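Local coordinates for protein FeeM (PDB 2G0B) that probably makes N-acyl amino acids by transferring a fatty acyl chain from acyl carrier protein to an amino acid such as tyrosine, at residues A[76-81]-A[165-170]; A[141-146]-A[171-176]. All blocks are in the same frame, centred on the assembly; numbering follows the deposited sequence.

Overall arrangement
Interactions 1 and 2 have centres about 10 Å apart and share a ligand, the product N-dodecanoyl-L-tyrosine, together with the chain that turns from 165-170 directly into strand 170-178. Interaction 2 joins this strand to strand 138-143 and binds the product's amide and phenol; interaction 1 sets the preceding turn against the start of helix 77-89 and places three residues round the tyrosyl ring. The two contacts also meet directly: Met76 CE lies 3.6 Å from Ala174 CB, and Tyr80 packs along the strand at Ala172 and Ala174. The turn and the strands line the product, while helix 77-89 packs behind them, the segments of the two contacts alternating along the sequence.

Interaction 1: A[76-81]-A[165-170]; sequences MDSIYA and YGTVNA. With NLT (N-dodecanoyl-L-tyrosine), chain I.
Tyr165 swings its CG opposite the backbone N (chi1 -162°), while Ile79 turns CG1 back beside its own N (chi1 -66°), and these two rotations bring phenol ring and aliphatic branch together. The setting is the acetyltransferase-like fold of FeeM, where the start of helix 77-89 packs against the turn joining antiparallel strands 157-165 and 170-178. That turn carries a G1 beta bulge: Asn169 and Ala170 both face Tyr165, and Asn169 takes the left-handed backbone conformation expected at the first bulge position. Tyr165 N donates to Ala170 O at 2.9 Å, whereas the bond from Ala170 N to Tyr165 O is weak.

Across the contact no hydrogen bond forms, and the join is made by side-chain packing. Ile79 CG1 approaches Tyr165 CD1 obliquely, at 3.5 Å, while its CD1 methyl lies farther out, loosely near the Gly166 backbone N. Ser78 adds a polar neighbour, its OG lying near the ring plane beside the Tyr165 edge at CE1. The phenol oxygen of Tyr165 and OG of Ser78 each make a weak hydrogen bond to the carbonyl of Pro75, so both sides converge on Pro75, just ahead of the helix. Where the helix begins, Met76 O accepts from both Ile79 N and Tyr80 N, and the Ile79 CG2 methyl sits over the centre of one face of the Tyr80 ring.

The same tyrosine illustrates how a buried side chain can serve packing and binding at once. While CD1 and CE1 meet the helix, the other ring edge meets the product, with Tyr165 CD2 3.9 Å from CD1 of the ligand. Val168 and Ala170 continue this lining round the tyrosyl group: Val168 CG1 comes within 3.5 Å of ligand CE2, and Ala170 CB lies 3.3 Å from the ligand phenol oxygen OH.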
# COMPACT_ATOMS: atom_id res chain seq x y z
N MET A 76 2.56 -3.52 -10.70
CA MET A 76 2.40 -4.98 -10.71
C MET A 76 2.61 -5.61 -12.08
O MET A 76 3.05 -6.76 -12.17
CB MET A 76 1.00 -5.34 -10.26
CG MET A 76 0.90 -5.84 -8.86
SD MET A 76 -0.79 -5.94 -8.38
CE MET A 76 -0.84 -7.52 -7.78
N ASP A 77 2.30 -4.86 -13.15
CA ASP A 77 2.30 -5.37 -14.52
C ASP A 77 3.60 -6.03 -14.97
O ASP A 77 3.59 -6.95 -15.79
CB ASP A 77 1.92 -4.26 -15.51
CG ASP A 77 0.47 -3.83 -15.39
OD1 ASP A 77 -0.22 -4.31 -14.47
OD2 ASP A 77 -0.06 -3.01 -16.17
N SER A 78 4.73 -5.57 -14.43
CA SER A 78 6.03 -6.12 -14.80
C SER A 78 6.19 -7.57 -14.34
O SER A 78 7.00 -8.32 -14.90
CB SER A 78 7.17 -5.24 -14.25
OG SER A 78 7.28 -5.34 -12.85
N ILE A 79 5.38 -7.98 -13.36
CA ILE A 79 5.48 -9.31 -12.77
C ILE A 79 4.15 -10.08 -12.84
O ILE A 79 4.14 -11.28 -13.14
CB ILE A 79 5.99 -9.21 -11.29
CG1 ILE A 79 7.44 -8.70 -11.26
CG2 ILE A 79 5.92 -10.54 -10.59
CD1 ILE A 79 8.46 -9.50 -12.15
N TYR A 80 3.04 -9.38 -12.58
CA TYR A 80 1.75 -10.04 -12.45
C TYR A 80 0.70 -9.58 -13.46
O TYR A 80 -0.49 -9.58 -13.15
CB TYR A 80 1.21 -9.86 -11.03
CG TYR A 80 2.05 -10.47 -9.95
CD1 TYR A 80 2.66 -9.67 -8.99
CD2 TYR A 80 2.23 -11.85 -9.88
CE1 TYR A 80 3.42 -10.23 -7.98
CE2 TYR A 80 2.99 -12.41 -8.88
CZ TYR A 80 3.59 -11.60 -7.93
OH TYR A 80 4.35 -12.16 -6.95
N ALA A 81 1.13 -9.21 -14.66
CA ALA A 81 0.20 -8.75 -15.71
C ALA A 81 -0.91 -9.76 -16.04
O ALA A 81 -2.09 -9.41 -16.00
CB ALA A 81 0.96 -8.38 -16.97
N TYR A 165 10.54 -9.92 -7.78
CA TYR A 165 10.13 -8.60 -8.22
C TYR A 165 11.38 -7.81 -8.56
O TYR A 165 12.08 -7.33 -7.67
CB TYR A 165 9.32 -7.91 -7.12
CG TYR A 165 8.46 -6.73 -7.55
CD1 TYR A 165 8.35 -6.35 -8.89
CD2 TYR A 165 7.75 -5.98 -6.59
CE1 TYR A 165 7.55 -5.27 -9.27
CE2 TYR A 165 6.96 -4.90 -6.97
CZ TYR A 165 6.86 -4.55 -8.30
OH TYR A 165 6.08 -3.49 -8.66
N GLY A 166 11.68 -7.71 -9.86
CA GLY A 166 12.90 -7.07 -10.35
C GLY A 166 13.05 -5.62 -9.94
O GLY A 166 14.15 -5.18 -9.59
N THR A 167 11.93 -4.89 -9.98
CA THR A 167 11.86 -3.49 -9.56
C THR A 167 12.49 -3.28 -8.18
O THR A 167 13.30 -2.36 -7.98
CB THR A 167 10.39 -3.03 -9.51
OG1 THR A 167 9.75 -3.34 -10.75
CG2 THR A 167 10.29 -1.53 -9.44
N VAL A 168 12.16 -4.18 -7.26
CA VAL A 168 12.59 -4.06 -5.88
C VAL A 168 13.81 -4.94 -5.55
O VAL A 168 14.47 -4.73 -4.52
CB VAL A 168 11.42 -4.39 -4.93
CG1 VAL A 168 11.77 -4.06 -3.55
CG2 VAL A 168 10.19 -3.60 -5.32
N ASN A 169 14.14 -5.87 -6.46
CA ASN A 169 15.12 -6.94 -6.21
C ASN A 169 14.87 -7.66 -4.89
O ASN A 169 15.74 -7.72 -4.01
CB ASN A 169 16.58 -6.46 -6.34
CG ASN A 169 17.54 -7.59 -6.76
OD1 ASN A 169 17.54 -8.02 -7.92
ND2 ASN A 169 18.33 -8.09 -5.82
N ALA A 170 13.64 -8.16 -4.75
CA ALA A 170 13.21 -8.88 -3.57
C ALA A 170 12.04 -9.80 -3.98
O ALA A 170 11.41 -9.56 -5.02
CB ALA A 170 12.78 -7.90 -2.50
N NLT I . 4.82 -3.26 -1.52
C1 NLT I . 4.15 -2.68 -0.52
OL NLT I . 4.47 -1.60 -0.03
C2 NLT I . 2.96 -3.45 0.01
C3 NLT I . 1.73 -2.56 0.25
C4 NLT I . 0.76 -3.19 1.27
C5 NLT I . -0.45 -2.28 1.52
C6 NLT I . -1.59 -3.00 2.23
C7 NLT I . -2.90 -2.21 2.15
C8 NLT I . -3.89 -2.66 3.22
C9 NLT I . -5.24 -1.94 3.14
C10 NLT I . -6.35 -2.94 3.42
C11 NLT I . -7.77 -2.39 3.24
C12 NLT I . -8.78 -3.38 3.82
CA NLT I . 6.06 -2.75 -2.11
CB NLT I . 6.56 -3.69 -3.20
CG NLT I . 7.45 -4.78 -2.62
CD2 NLT I . 8.61 -4.45 -1.95
CE2 NLT I . 9.42 -5.45 -1.43
CZ NLT I . 9.07 -6.77 -1.60
CE1 NLT I . 7.90 -7.10 -2.27
CD1 NLT I . 7.09 -6.11 -2.79
OH NLT I . 9.84 -7.72 -1.10
C NLT I . 5.88 -1.40 -2.75
O NLT I . 4.81 -1.17 -3.35
O2 NLT I . 6.81 -0.56 -2.67

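Interaction 2: A[141-146]-A[171-176]; sequences ISINPK and PAIARA. With NLT (N-dodecanoyl-L-tyrosine), chain I.
Ile143 and Ile173 extend from the same face of the sheet and meet at an oblique angle, Ile143 CD1 resting 3.8 Å from Ile173 CG1. Their backbones form a hydrogen-bonded antiparallel pair, as do Ile141 and Arg175, whereas Ser142 and Ala174 form the intervening non-hydrogen-bonded pair on the opposite face. Ile141 CG1 packs on Arg175 CB; the arginine then bends at chi3 (75°) and carries its guanidinium away to a salt bridge with Asp148. Beyond the end of strand 138-143, Pro145 meets Pro171 of the neighbouring strand, their rings crossing at about a right angle.

In both Ile141 and Ile143, CG1 sits between backbone N and carbonyl carbon and faces the neighbouring strand, while CG2 is left to touch the acyl chain, 3.5 Å from ligand C2 in the case of Ile143. Ser142 O takes the ligand amide N-H in a nearly straight bond of 2.9 Å (174°). Asn144, its OD1 engaged by Lys146 N in an Asx turn, points ND2 at the ligand phenol OH, 2.7 Å away, and that hydroxyl donates to Pro171 O. The product's phenol is thus recognised as both acceptor and donor, one partner from each segment.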
# COMPACT_ATOMS: atom_id res chain seq x y z
N ILE A 141 -2.18 -5.93 -4.06
CA ILE A 141 -0.93 -5.68 -3.34
C ILE A 141 0.15 -6.68 -3.72
O ILE A 141 -0.12 -7.87 -3.88
CB ILE A 141 -1.12 -5.70 -1.76
CG1 ILE A 141 -1.88 -6.94 -1.29
CG2 ILE A 141 -1.79 -4.42 -1.27
CD1 ILE A 141 -1.80 -7.19 0.18
N SER A 142 1.37 -6.19 -3.87
CA SER A 142 2.51 -7.09 -4.01
C SER A 142 3.40 -6.86 -2.82
O SER A 142 3.92 -5.77 -2.61
CB SER A 142 3.24 -6.86 -5.32
OG SER A 142 3.65 -5.52 -5.43
N ILE A 143 3.55 -7.90 -2.01
CA ILE A 143 4.12 -7.79 -0.68
C ILE A 143 5.29 -8.75 -0.46
O ILE A 143 5.35 -9.83 -1.07
CB ILE A 143 3.04 -8.07 0.38
CG1 ILE A 143 2.15 -9.24 -0.06
CG2 ILE A 143 2.19 -6.86 0.60
CD1 ILE A 143 1.97 -10.27 0.98
N ASN A 144 6.20 -8.36 0.42
CA ASN A 144 7.25 -9.26 0.85
C ASN A 144 6.63 -10.44 1.58
O ASN A 144 5.76 -10.24 2.43
CB ASN A 144 8.21 -8.53 1.76
CG ASN A 144 9.47 -9.29 1.99
OD1 ASN A 144 9.52 -10.20 2.81
ND2 ASN A 144 10.50 -8.96 1.22
N PRO A 145 7.08 -11.66 1.27
CA PRO A 145 6.53 -12.88 1.87
C PRO A 145 6.43 -12.90 3.40
O PRO A 145 5.72 -13.75 3.93
CB PRO A 145 7.50 -13.96 1.41
CG PRO A 145 8.07 -13.45 0.17
CD PRO A 145 8.13 -11.98 0.28
N LYS A 146 7.10 -11.98 4.09
CA LYS A 146 7.09 -11.98 5.55
C LYS A 146 5.78 -11.46 6.13
O LYS A 146 5.40 -11.83 7.25
CB LYS A 146 8.31 -11.25 6.15
CG LYS A 146 8.37 -9.76 5.91
CD LYS A 146 9.81 -9.28 5.93
CE LYS A 146 9.90 -7.78 5.91
NZ LYS A 146 11.20 -7.35 6.50
N PRO A 171 11.79 -10.87 -3.21
CA PRO A 171 10.66 -11.77 -3.50
C PRO A 171 9.32 -11.08 -3.26
O PRO A 171 9.26 -10.15 -2.44
CB PRO A 171 10.84 -12.89 -2.47
CG PRO A 171 12.23 -12.77 -2.00
CD PRO A 171 12.58 -11.33 -2.05
N ALA A 172 8.28 -11.53 -3.96
CA ALA A 172 6.93 -10.97 -3.80
C ALA A 172 5.83 -11.97 -4.13
O ALA A 172 5.99 -12.79 -5.04
CB ALA A 172 6.77 -9.71 -4.65
N ILE A 173 4.72 -11.92 -3.38
CA ILE A 173 3.47 -12.57 -3.80
C ILE A 173 2.42 -11.51 -4.05
O ILE A 173 2.46 -10.44 -3.45
CB ILE A 173 2.94 -13.64 -2.77
CG1 ILE A 173 2.80 -13.06 -1.39
CG2 ILE A 173 3.87 -14.81 -2.65
CD1 ILE A 173 3.78 -13.72 -0.43
N ALA A 174 1.47 -11.81 -4.94
CA ALA A 174 0.38 -10.89 -5.22
C ALA A 174 -0.87 -11.32 -4.50
O ALA A 174 -1.22 -12.50 -4.51
CB ALA A 174 0.12 -10.81 -6.70
N ARG A 175 -1.51 -10.36 -3.84
CA ARG A 175 -2.79 -10.58 -3.18
C ARG A 175 -3.78 -9.49 -3.58
O ARG A 175 -3.40 -8.37 -3.87
CB ARG A 175 -2.64 -10.61 -1.65
CG ARG A 175 -1.55 -11.50 -1.12
CD ARG A 175 -1.64 -11.83 0.36
NE ARG A 175 -2.68 -12.81 0.62
CZ ARG A 175 -2.47 -14.09 0.87
NH1 ARG A 175 -1.25 -14.57 0.90
NH2 ARG A 175 -3.49 -14.90 1.09
N ALA A 176 -5.06 -9.84 -3.61
CA ALA A 176 -6.10 -8.89 -3.96
C ALA A 176 -7.29 -9.06 -3.04
O ALA A 176 -7.48 -10.13 -2.45
CB ALA A 176 -6.51 -9.08 -5.39
N NLT I . 4.82 -3.26 -1.52
C1 NLT I . 4.15 -2.68 -0.52
OL NLT I . 4.47 -1.60 -0.03
C2 NLT I . 2.96 -3.45 0.01
C3 NLT I . 1.73 -2.56 0.25
C4 NLT I . 0.76 -3.19 1.27
C5 NLT I . -0.45 -2.28 1.52
C6 NLT I . -1.59 -3.00 2.23
C7 NLT I . -2.90 -2.21 2.15
C8 NLT I . -3.89 -2.66 3.22
C9 NLT I . -5.24 -1.94 3.14
C10 NLT I . -6.35 -2.94 3.42
C11 NLT I . -7.77 -2.39 3.24
C12 NLT I . -8.78 -3.38 3.82
CA NLT I . 6.06 -2.75 -2.11
CB NLT I . 6.56 -3.69 -3.20
CG NLT I . 7.45 -4.78 -2.62
CD2 NLT I . 8.61 -4.45 -1.95
CE2 NLT I . 9.42 -5.45 -1.43
CZ NLT I . 9.07 -6.77 -1.60
CE1 NLT I . 7.90 -7.10 -2.27
CD1 NLT I . 7.09 -6.11 -2.79
OH NLT I . 9.84 -7.72 -1.10
C NLT I . 5.88 -1.40 -2.75
O NLT I . 4.81 -1.17 -3.35
O2 NLT I . 6.81 -0.56 -2.67